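Local structure of transcriptional regulator (7DWM) at residues F103-T108 with T120-Q125; V90-P95 with Q232-L237; H19-Q24 with F37-Q42. The protein is a phage-encoded VqmA that binds 3,5-dimethylpyrazin-2-ol (DPO) in a PAS-fold domain and probably regulates transcription by binding DNA through a LuxR-type helix-turn-helix. All blocks are in the same frame, centred on the assembly; numbering follows the deposited sequence.

Interaction 1: F103-T108 with T120-Q125; sequences FTFTKT and TIFHGQ. With A1U (3,5-dimethylpyrazin-2-ol), chain C.
Thr104, Thr106 and Thr108 pair with Gln125, His123 and Ile121 as the hydrogen-bonded couples of an antiparallel hairpin, so six backbone bonds satisfy the N-H and C=O groups of all six residues. Thr108 N meets Ile121 O at 2.9 Å, almost in line with the carbonyl. His123 O accepts from Thr106 N and, weakly, from Thr106 OG1 at 3.4 Å. With chi1 at 81°, that hydroxyl lies between its own N and carbonyl carbon and is turned over the neighbouring strand. The His123 side chain runs alongside Thr106, and its NE2 bonds to Asp26; Gln125 OE1 bonds to NE2 of Gln125 of the second subunit.

Phe105 and Phe122 point to the other side of the sheet, toward the bound 3,5-dimethylpyrazin-2-ol. Gly124 CA lies over one face of the Phe105 ring in a CH-pi contact, 3.8 Å from the centroid, and the ligand's CAC covers the opposite face. The methyl CAH sits over the centre of the Phe122 ring. Lys107 NZ, held by a salt bridge to Asp78 and a hydrogen bond to Gln77, adds a weak 3.4 Å bond to ligand OAI. This wall of the pocket thus meets the ligand's ring and methyls through aromatic side chains, while the lysine's positive charge may stabilise negative charge on OAI, though Asp78 would partly offset it.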
loop_
_atom_site.group_PDB
_atom_site.type_symbol
_atom_site.label_atom_id
_atom_site.label_comp_id
_atom_site.label_asym_id
_atom_site.label_seq_id
_atom_site.Cartn_x
_atom_site.Cartn_y
_atom_site.Cartn_z
ATOM N N PHE A 103 -5.376 -4.249 10.406
ATOM C CA PHE A 103 -4.114 -4.796 9.949
ATOM C C PHE A 103 -4.190 -5.160 8.475
ATOM O O PHE A 103 -5.258 -5.428 7.919
ATOM C CB PHE A 103 -3.729 -6.033 10.764
ATOM C CG PHE A 103 -2.779 -5.744 11.883
ATOM C CD1 PHE A 103 -1.491 -6.253 11.865
ATOM C CD2 PHE A 103 -3.171 -4.962 12.956
ATOM C CE1 PHE A 103 -0.611 -5.987 12.897
ATOM C CE2 PHE A 103 -2.296 -4.691 13.991
ATOM C CZ PHE A 103 -1.015 -5.206 13.962
ATOM N N THR A 104 -3.023 -5.161 7.853
ATOM C CA THR A 104 -2.786 -5.827 6.584
ATOM C C THR A 104 -1.968 -7.078 6.871
ATOM O O THR A 104 -0.878 -6.986 7.444
ATOM C CB THR A 104 -2.056 -4.882 5.629
ATOM O OG1 THR A 104 -2.967 -3.881 5.154
ATOM C CG2 THR A 104 -1.408 -5.627 4.473
ATOM N N PHE A 105 -2.495 -8.238 6.479
ATOM C CA PHE A 105 -1.760 -9.500 6.550
ATOM C C PHE A 105 -1.428 -9.956 5.134
ATOM O O PHE A 105 -2.321 -10.348 4.375
ATOM C CB PHE A 105 -2.546 -10.560 7.317
ATOM C CG PHE A 105 -2.392 -10.458 8.805
ATOM C CD1 PHE A 105 -1.353 -11.106 9.455
ATOM C CD2 PHE A 105 -3.274 -9.697 9.554
ATOM C CE1 PHE A 105 -1.203 -11.004 10.827
ATOM C CE2 PHE A 105 -3.128 -9.589 10.924
ATOM C CZ PHE A 105 -2.090 -10.244 11.562
ATOM N N THR A 106 -0.143 -9.890 4.789
ATOM C CA THR A 106 0.363 -10.316 3.489
ATOM C C THR A 106 0.799 -11.777 3.555
ATOM O O THR A 106 1.706 -12.125 4.322
ATOM C CB THR A 106 1.529 -9.428 3.051
ATOM O OG1 THR A 106 2.734 -9.851 3.696
ATOM C CG2 THR A 106 1.248 -7.987 3.410
ATOM N N LYS A 107 0.151 -12.626 2.757
ATOM C CA LYS A 107 0.427 -14.057 2.767
ATOM C C LYS A 107 1.040 -14.482 1.440
ATOM O O LYS A 107 0.473 -14.221 0.373
ATOM C CB LYS A 107 -0.847 -14.841 3.071
ATOM C CG LYS A 107 -1.571 -14.273 4.282
ATOM C CD LYS A 107 -3.005 -14.755 4.435
ATOM C CE LYS A 107 -3.060 -16.194 4.915
ATOM N NZ LYS A 107 -4.441 -16.597 5.295
ATOM N N THR A 108 2.208 -15.118 1.531
ATOM C CA THR A 108 3.073 -15.521 0.435
ATOM C C THR A 108 3.349 -17.022 0.495
ATOM O O THR A 108 3.391 -17.600 1.580
ATOM C CB THR A 108 4.401 -14.755 0.476
ATOM O OG1 THR A 108 5.212 -15.158 -0.633
ATOM C CG2 THR A 108 5.128 -15.013 1.796
ATOM N N THR A 120 2.843 -21.367 4.035
ATOM C CA THR A 120 2.753 -19.945 3.743
ATOM C C THR A 120 3.491 -19.148 4.805
ATOM O O THR A 120 3.644 -19.594 5.946
ATOM C CB THR A 120 1.296 -19.449 3.679
ATOM O OG1 THR A 120 0.693 -19.549 4.975
ATOM C CG2 THR A 120 0.475 -20.257 2.684
ATOM N N ILE A 121 3.945 -17.960 4.408
ATOM C CA ILE A 121 4.477 -16.946 5.311
ATOM C C ILE A 121 3.464 -15.815 5.359
ATOM O O ILE A 121 2.887 -15.446 4.329
ATOM C CB ILE A 121 5.856 -16.411 4.861
ATOM C CG1 ILE A 121 6.770 -17.537 4.373
ATOM C CG2 ILE A 121 6.520 -15.574 5.957
ATOM C CD1 ILE A 121 6.874 -17.605 2.874
ATOM N N PHE A 122 3.225 -15.281 6.553
ATOM C CA PHE A 122 2.322 -14.159 6.732
ATOM C C PHE A 122 3.058 -13.030 7.438
ATOM O O PHE A 122 3.816 -13.256 8.395
ATOM C CB PHE A 122 1.046 -14.558 7.509
ATOM C CG PHE A 122 1.295 -15.015 8.922
ATOM C CD1 PHE A 122 1.350 -16.364 9.224
ATOM C CD2 PHE A 122 1.436 -14.097 9.953
ATOM C CE1 PHE A 122 1.572 -16.790 10.519
ATOM C CE2 PHE A 122 1.664 -14.518 11.247
ATOM C CZ PHE A 122 1.725 -15.866 11.533
ATOM N N HIS A 123 2.844 -11.819 6.921
ATOM C CA HIS A 123 3.396 -10.578 7.447
ATOM C C HIS A 123 2.229 -9.645 7.781
ATOM O O HIS A 123 1.501 -9.229 6.855
ATOM C CB HIS A 123 4.359 -9.934 6.453
ATOM C CG HIS A 123 4.958 -8.646 6.929
ATOM N ND1 HIS A 123 5.425 -7.679 6.064
ATOM C CD2 HIS A 123 5.173 -8.168 8.178
ATOM C CE1 HIS A 123 5.899 -6.660 6.760
ATOM N NE2 HIS A 123 5.757 -6.932 8.044
ATOM N N GLY A 124 2.049 -9.345 9.031
ATOM C CA GLY A 124 0.997 -8.443 9.491
ATOM C C GLY A 124 1.551 -7.044 9.722
ATOM O O GLY A 124 2.587 -6.880 10.367
ATOM N N GLN A 125 0.848 -6.050 9.185
ATOM C CA GLN A 125 1.251 -4.654 9.316
ATOM C C GLN A 125 0.112 -3.839 9.914
ATOM O O GLN A 125 -1.012 -3.867 9.404
ATOM C CB GLN A 125 1.658 -4.067 7.960
ATOM C CG GLN A 125 2.627 -4.929 7.166
ATOM C CD GLN A 125 3.325 -4.153 6.067
ATOM O OE1 GLN A 125 3.290 -4.540 4.899
ATOM N NE2 GLN A 125 3.966 -3.049 6.437
HETATM C CAB A1U C . -5.205 -13.014 10.392
HETATM C CAC A1U C . -4.479 -13.108 11.605
HETATM C CAE A1U C . -3.239 -14.877 10.694
HETATM C CAF A1U C . -4.014 -14.711 9.527
HETATM C CAG A1U C . -4.798 -12.170 12.737
HETATM C CAH A1U C . -2.161 -15.911 10.818
HETATM N NAA A1U C . -4.986 -13.824 9.322
HETATM N NAD A1U C . -3.499 -14.050 11.726
HETATM O OAI A1U C . -3.707 -15.596 8.476
#

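Interaction 2: V90-P95 with Q232-L237; sequences VLDVHP and QVSMLL. With A1U (3,5-dimethylpyrazin-2-ol), chain C.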
loop_
_atom_site.group_PDB
_atom_site.type_symbol
_atom_site.label_atom_id
_atom_site.label_comp_id
_atom_site.label_asym_id
_atom_site.label_seq_id
_atom_site.Cartn_x
_atom_site.Cartn_y
_atom_site.Cartn_z
ATOM N N VAL A 90 -4.278 -9.500 2.760
ATOM C CA VAL A 90 -5.540 -9.578 3.475
ATOM C C VAL A 90 -5.685 -8.409 4.431
ATOM O O VAL A 90 -4.788 -8.120 5.245
ATOM C CB VAL A 90 -5.697 -10.937 4.170
ATOM C CG1 VAL A 90 -5.058 -10.929 5.496
ATOM C CG2 VAL A 90 -7.227 -11.212 4.392
ATOM N N LEU A 91 -6.785 -7.680 4.264
ATOM C CA LEU A 91 -7.254 -6.678 5.203
ATOM C C LEU A 91 -7.958 -7.399 6.338
ATOM O O LEU A 91 -9.028 -7.989 6.140
ATOM C CB LEU A 91 -8.191 -5.687 4.513
ATOM C CG LEU A 91 -8.965 -4.683 5.389
ATOM C CD1 LEU A 91 -8.019 -3.742 6.122
ATOM C CD2 LEU A 91 -9.963 -3.895 4.552
ATOM N N ASP A 92 -7.359 -7.366 7.520
ATOM C CA ASP A 92 -7.887 -8.007 8.716
ATOM C C ASP A 92 -8.230 -6.913 9.716
ATOM O O ASP A 92 -7.342 -6.324 10.338
ATOM C CB ASP A 92 -6.857 -8.983 9.286
ATOM C CG ASP A 92 -7.052 -10.419 8.802
ATOM O OD1 ASP A 92 -8.043 -11.076 9.166
ATOM O OD2 ASP A 92 -6.205 -10.929 8.067
ATOM N N VAL A 93 -9.515 -6.631 9.870
ATOM C CA VAL A 93 -9.978 -5.684 10.872
ATOM C C VAL A 93 -10.596 -6.491 12.003
ATOM O O VAL A 93 -11.609 -7.183 11.810
ATOM C CB VAL A 93 -10.968 -4.670 10.283
ATOM C CG1 VAL A 93 -11.406 -3.692 11.354
ATOM C CG2 VAL A 93 -10.319 -3.931 9.122
ATOM N N HIS A 94 -9.983 -6.408 13.184
ATOM C CA HIS A 94 -10.326 -7.337 14.251
ATOM C C HIS A 94 -10.209 -6.662 15.605
ATOM O O HIS A 94 -9.382 -5.759 15.780
ATOM C CB HIS A 94 -9.419 -8.576 14.230
ATOM C CG HIS A 94 -9.695 -9.512 13.099
ATOM N ND1 HIS A 94 -10.769 -10.373 13.087
ATOM C CD2 HIS A 94 -9.029 -9.727 11.942
ATOM C CE1 HIS A 94 -10.759 -11.074 11.967
ATOM N NE2 HIS A 94 -9.710 -10.703 11.256
ATOM N N PRO A 95 -11.006 -7.088 16.586
ATOM C CA PRO A 95 -10.774 -6.709 17.991
ATOM C C PRO A 95 -9.635 -7.531 18.591
ATOM O O PRO A 95 -9.819 -8.503 19.323
ATOM C CB PRO A 95 -12.123 -7.015 18.646
ATOM C CG PRO A 95 -12.652 -8.164 17.859
ATOM C CD PRO A 95 -12.191 -7.951 16.436
ATOM N N GLN A 232 -16.050 -6.961 12.212
ATOM C CA GLN A 232 -14.905 -7.843 12.045
ATOM C C GLN A 232 -14.838 -8.347 10.606
ATOM O O GLN A 232 -15.812 -8.921 10.105
ATOM C CB GLN A 232 -15.026 -9.008 13.025
ATOM C CG GLN A 232 -13.740 -9.676 13.430
ATOM C CD GLN A 232 -14.005 -10.853 14.345
ATOM O OE1 GLN A 232 -13.184 -11.761 14.483
ATOM N NE2 GLN A 232 -15.168 -10.842 14.976
ATOM N N VAL A 233 -13.701 -8.141 9.928
ATOM C CA VAL A 233 -13.548 -8.588 8.545
ATOM C C VAL A 233 -12.167 -9.195 8.338
ATOM O O VAL A 233 -11.199 -8.873 9.033
ATOM C CB VAL A 233 -13.780 -7.460 7.498
ATOM C CG1 VAL A 233 -15.084 -6.700 7.762
ATOM C CG2 VAL A 233 -12.606 -6.500 7.449
ATOM N N SER A 234 -12.077 -10.042 7.320
ATOM C CA SER A 234 -10.807 -10.396 6.697
ATOM C C SER A 234 -11.084 -10.647 5.228
ATOM O O SER A 234 -11.838 -11.559 4.887
ATOM C CB SER A 234 -10.200 -11.640 7.337
ATOM O OG SER A 234 -10.797 -12.807 6.819
ATOM N N MET A 235 -10.472 -9.849 4.366
ATOM C CA MET A 235 -10.791 -9.815 2.947
ATOM C C MET A 235 -9.498 -9.803 2.149
ATOM O O MET A 235 -8.562 -9.076 2.493
ATOM C CB MET A 235 -11.587 -8.556 2.577
ATOM C CG MET A 235 -12.997 -8.462 3.124
ATOM S SD MET A 235 -13.622 -6.802 2.790
ATOM C CE MET A 235 -13.601 -6.804 1.000
ATOM N N LEU A 236 -9.451 -10.560 1.058
ATOM C CA LEU A 236 -8.269 -10.490 0.218
ATOM C C LEU A 236 -8.413 -9.285 -0.694
ATOM O O LEU A 236 -9.489 -9.033 -1.246
ATOM C CB LEU A 236 -8.079 -11.781 -0.586
ATOM C CG LEU A 236 -9.239 -12.530 -1.253
ATOM C CD1 LEU A 236 -9.755 -11.839 -2.511
ATOM C CD2 LEU A 236 -8.803 -13.957 -1.573
ATOM N N LEU A 237 -7.344 -8.513 -0.809
ATOM C CA LEU A 237 -7.354 -7.342 -1.664
ATOM C C LEU A 237 -7.089 -7.746 -3.106
ATOM O O LEU A 237 -6.269 -8.626 -3.381
ATOM C CB LEU A 237 -6.340 -6.323 -1.157
ATOM C CG LEU A 237 -6.754 -5.961 0.275
ATOM C CD1 LEU A 237 -5.572 -5.818 1.207
ATOM C CD2 LEU A 237 -7.605 -4.709 0.297
HETATM C CAB A1U C . -5.205 -13.014 10.392
HETATM C CAC A1U C . -4.479 -13.108 11.605
HETATM C CAE A1U C . -3.239 -14.877 10.694
HETATM C CAF A1U C . -4.014 -14.711 9.527
HETATM C CAG A1U C . -4.798 -12.170 12.737
HETATM C CAH A1U C . -2.161 -15.911 10.818
HETATM N NAA A1U C . -4.986 -13.824 9.322
HETATM N NAD A1U C . -3.499 -14.050 11.726
HETATM O OAI A1U C . -3.707 -15.596 8.476
#
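A chi1 of -72° sets the His94 imidazole beside its own backbone N and swings the ring across the Gln232 side chain, which reaches out extended from a CG anti to N (chi1 -155°). The two side chains meet at about a right angle. At the other end of the ring, NE2 donates to Asp92 OD1 at 2.7 Å, although the position of that oxygen is less certain. The edge of the imidazole faces Ser234 CB. His94 is also in contact with the ring of Tyr96, whose hydroxyl bonds to Asp92 O.

Four backbone bonds hold the strands together antiparallel: Leu91 and Val93 each exchange two, with Met235 and Val233 respectively. Leu91 N reaches Met235 O in the carbonyl plane, while Val93 N approaches Val233 O tilted 30° from that plane. On the face carrying Val93 and Val233 the two side chains run alongside each other, with Val93 CB 3.8 Å from Val233 CG2. Further along, Leu237 CD1 packs 4.2 Å from Leu91 CB. Leu141 of the second subunit packs on Val233 and Met235, and Ala137 of that subunit on Leu91, so this face belongs to the dimer interface.

The opposite face carries Val90, Asp92 and Ser234 and lies against helix 71-80. Here Asp92 lines the pocket of the bound 3,5-dimethylpyrazin-2-ol, although the exact placement of its carboxylate oxygens is doubtful, and this strand is therefore part of the pocket wall. The C-terminal strand 233-236 is thereby added, as its outermost strand within the chain, to the antiparallel sheet of a ligand-binding PAS domain.

Interaction 3: H19-Q24 with F37-Q42; sequences HFFGNQ and FIYANQ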
loop_
_atom_site.group_PDB
_atom_site.type_symbol
_atom_site.label_atom_id
_atom_site.label_comp_id
_atom_site.label_asym_id
_atom_site.label_seq_id
_atom_site.Cartn_x
_atom_site.Cartn_y
_atom_site.Cartn_z
ATOM N N HIS A 19 14.888 -17.025 13.140
ATOM C CA HIS A 19 15.760 -15.942 13.597
ATOM C C HIS A 19 15.410 -14.634 12.886
ATOM O O HIS A 19 15.440 -13.556 13.491
ATOM C CB HIS A 19 17.237 -16.249 13.398
ATOM C CG HIS A 19 18.100 -15.087 13.782
ATOM N ND1 HIS A 19 18.259 -14.689 15.092
ATOM C CD2 HIS A 19 18.764 -14.176 13.033
ATOM C CE1 HIS A 19 19.023 -13.614 15.138
ATOM N NE2 HIS A 19 19.339 -13.279 13.901
ATOM N N PHE A 20 15.077 -14.719 11.598
ATOM C CA PHE A 20 14.650 -13.551 10.832
ATOM C C PHE A 20 13.430 -12.884 11.461
ATOM O O PHE A 20 13.448 -11.684 11.757
ATOM C CB PHE A 20 14.370 -13.975 9.386
ATOM C CG PHE A 20 13.767 -12.894 8.534
ATOM C CD1 PHE A 20 12.579 -13.119 7.868
ATOM C CD2 PHE A 20 14.398 -11.672 8.367
ATOM C CE1 PHE A 20 12.007 -12.146 7.086
ATOM C CE2 PHE A 20 13.836 -10.697 7.568
ATOM C CZ PHE A 20 12.635 -10.936 6.928
ATOM N N PHE A 21 12.354 -13.651 11.666
ATOM C CA PHE A 21 11.103 -13.101 12.187
ATOM C C PHE A 21 11.228 -12.597 13.621
ATOM O O PHE A 21 10.553 -11.630 13.990
ATOM C CB PHE A 21 9.993 -14.150 12.101
ATOM C CG PHE A 21 9.739 -14.643 10.710
ATOM C CD1 PHE A 21 9.782 -13.774 9.635
ATOM C CD2 PHE A 21 9.464 -15.976 10.474
ATOM C CE1 PHE A 21 9.554 -14.229 8.351
ATOM C CE2 PHE A 21 9.246 -16.432 9.195
ATOM C CZ PHE A 21 9.287 -15.558 8.131
ATOM N N GLY A 22 12.066 -13.230 14.447
ATOM C CA GLY A 22 12.180 -12.817 15.835
ATOM C C GLY A 22 12.781 -11.448 16.083
ATOM O O GLY A 22 12.864 -11.036 17.245
ATOM N N ASN A 23 13.202 -10.728 15.046
ATOM C CA ASN A 23 13.813 -9.410 15.207
ATOM C C ASN A 23 13.165 -8.397 14.270
ATOM O O ASN A 23 13.832 -7.590 13.620
ATOM C CB ASN A 23 15.324 -9.480 14.978
ATOM C CG ASN A 23 15.980 -10.599 15.759
ATOM O OD1 ASN A 23 15.804 -11.771 15.443
ATOM N ND2 ASN A 23 16.756 -10.240 16.774
ATOM N N GLN A 24 11.833 -8.428 14.201
ATOM C CA GLN A 24 11.031 -7.409 13.538
ATOM C C GLN A 24 9.851 -7.051 14.432
ATOM O O GLN A 24 9.223 -7.947 15.015
ATOM C CB GLN A 24 10.516 -7.858 12.162
ATOM C CG GLN A 24 11.545 -8.574 11.302
ATOM C CD GLN A 24 11.789 -7.850 10.000
ATOM O OE1 GLN A 24 11.529 -6.654 9.889
ATOM N NE2 GLN A 24 12.286 -8.567 9.006
ATOM N N PHE A 37 0.500 -23.758 12.618
ATOM C CA PHE A 37 1.623 -22.866 12.893
ATOM C C PHE A 37 2.932 -23.643 13.007
ATOM O O PHE A 37 2.988 -24.677 13.679
ATOM C CB PHE A 37 1.380 -22.108 14.203
ATOM C CG PHE A 37 0.522 -20.883 14.062
ATOM C CD1 PHE A 37 -0.033 -20.284 15.182
ATOM C CD2 PHE A 37 0.282 -20.323 12.820
ATOM C CE1 PHE A 37 -0.821 -19.152 15.063
ATOM C CE2 PHE A 37 -0.502 -19.192 12.697
ATOM C CZ PHE A 37 -1.054 -18.610 13.818
ATOM N N ILE A 38 3.991 -23.159 12.361
ATOM C CA ILE A 38 5.333 -23.649 12.658
ATOM C C ILE A 38 6.097 -22.658 13.532
ATOM O O ILE A 38 6.818 -23.057 14.448
ATOM C CB ILE A 38 6.129 -24.009 11.383
ATOM C CG1 ILE A 38 5.506 -25.206 10.640
ATOM C CG2 ILE A 38 7.598 -24.315 11.751
ATOM C CD1 ILE A 38 4.530 -24.899 9.600
ATOM N N TYR A 39 5.949 -21.363 13.272
ATOM C CA TYR A 39 6.488 -20.361 14.180
ATOM C C TYR A 39 5.743 -19.049 13.989
ATOM O O TYR A 39 5.195 -18.777 12.918
ATOM C CB TYR A 39 7.989 -20.131 13.971
ATOM C CG TYR A 39 8.538 -19.079 14.907
ATOM C CD1 TYR A 39 8.857 -17.805 14.444
ATOM C CD2 TYR A 39 8.702 -19.347 16.261
ATOM C CE1 TYR A 39 9.336 -16.825 15.308
ATOM C CE2 TYR A 39 9.188 -18.386 17.130
ATOM C CZ TYR A 39 9.507 -17.129 16.650
ATOM O OH TYR A 39 10.000 -16.179 17.515
ATOM N N ALA A 40 5.737 -18.245 15.049
ATOM C CA ALA A 40 5.242 -16.878 15.010
ATOM C C ALA A 40 6.015 -16.099 16.060
ATOM O O ALA A 40 6.164 -16.568 17.191
ATOM C CB ALA A 40 3.735 -16.808 15.281
ATOM N N ASN A 41 6.527 -14.934 15.675
ATOM C CA ASN A 41 7.332 -14.137 16.582
ATOM C C ASN A 41 6.477 -13.647 17.750
ATOM O O ASN A 41 5.258 -13.838 17.790
ATOM C CB ASN A 41 7.959 -12.956 15.838
ATOM C CG ASN A 41 6.933 -12.136 15.072
ATOM O OD1 ASN A 41 5.758 -12.497 15.005
ATOM N ND2 ASN A 41 7.377 -11.029 14.489
ATOM N N GLN A 42 7.138 -13.020 18.720
ATOM C CA GLN A 42 6.408 -12.471 19.859
ATOM C C GLN A 42 5.398 -11.395 19.469
ATOM O O GLN A 42 4.336 -11.334 20.110
ATOM C CB GLN A 42 7.399 -11.935 20.901
ATOM C CG GLN A 42 6.741 -11.434 22.180
ATOM C CD GLN A 42 7.737 -10.851 23.162
ATOM O OE1 GLN A 42 7.669 -9.672 23.507
ATOM N NE2 GLN A 42 8.669 -11.679 23.624
#
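Tyr39 and Asn41 are the residues through which segment 37-42 meets the end of helix 7-21, touching Phe21 and the Gly22 that follows it. The segment starts with Phe37, whose ring meets that of Phe44. At Ile38 the chain turns a corner, and Ile38 and Tyr39 both face Ile30 in a classic beta bulge. The Tyr39 ring, with its CG anti to N (chi1 179°), extends to the helix end, where its CE1 edge lies 4.2 Å from Phe21 CB. Its hydroxyl OH comes 4.3 Å from Gly22 CA.

After Ala40, whose side chain points away from the helix, comes Asn41, and here the contact turns polar. Its ND2 donates to Phe21 O at 3.3 Å, a bent bond of 140° that arrives from above the carbonyl plane. The same amide nitrogen also bonds to Asp26 O, while OD1 accepts from Trp28 N and from Phe44 N. One buried amide therefore satisfies several backbone groups and, as N-cap, starts helix 42-47. Asn41 CB additionally packs at 4.2 Å on Gly22 CA.

The end of helix 7-21 thus packs against strand 37-40 and the start of helix 42-47, with the Phe21 ring nearly parallel to that of Trp28 and touching Ile30 of strand 28-32.

In the fold
From the N terminus, interaction 3 closes first, a short loop that brings the end of helix 7-21 back to strand 37-40 and encloses strand 28-32. Interaction 2 opens next, at strand 88-96, and closes only near the C terminus, after 136 intervening residues, many of them helical. Nested inside this long loop, interaction 1 closes the hairpin of strands 99-110 and 119-126. Interactions 1 and 2 adjoin in the sheet, where Phe105 N lies 2.6 Å from Val90 O, and both touch the ligand. Ile121 and Phe21 link interactions 1 and 3, whereas 2 and 3 remain about 11 Å apart at their nearest atoms.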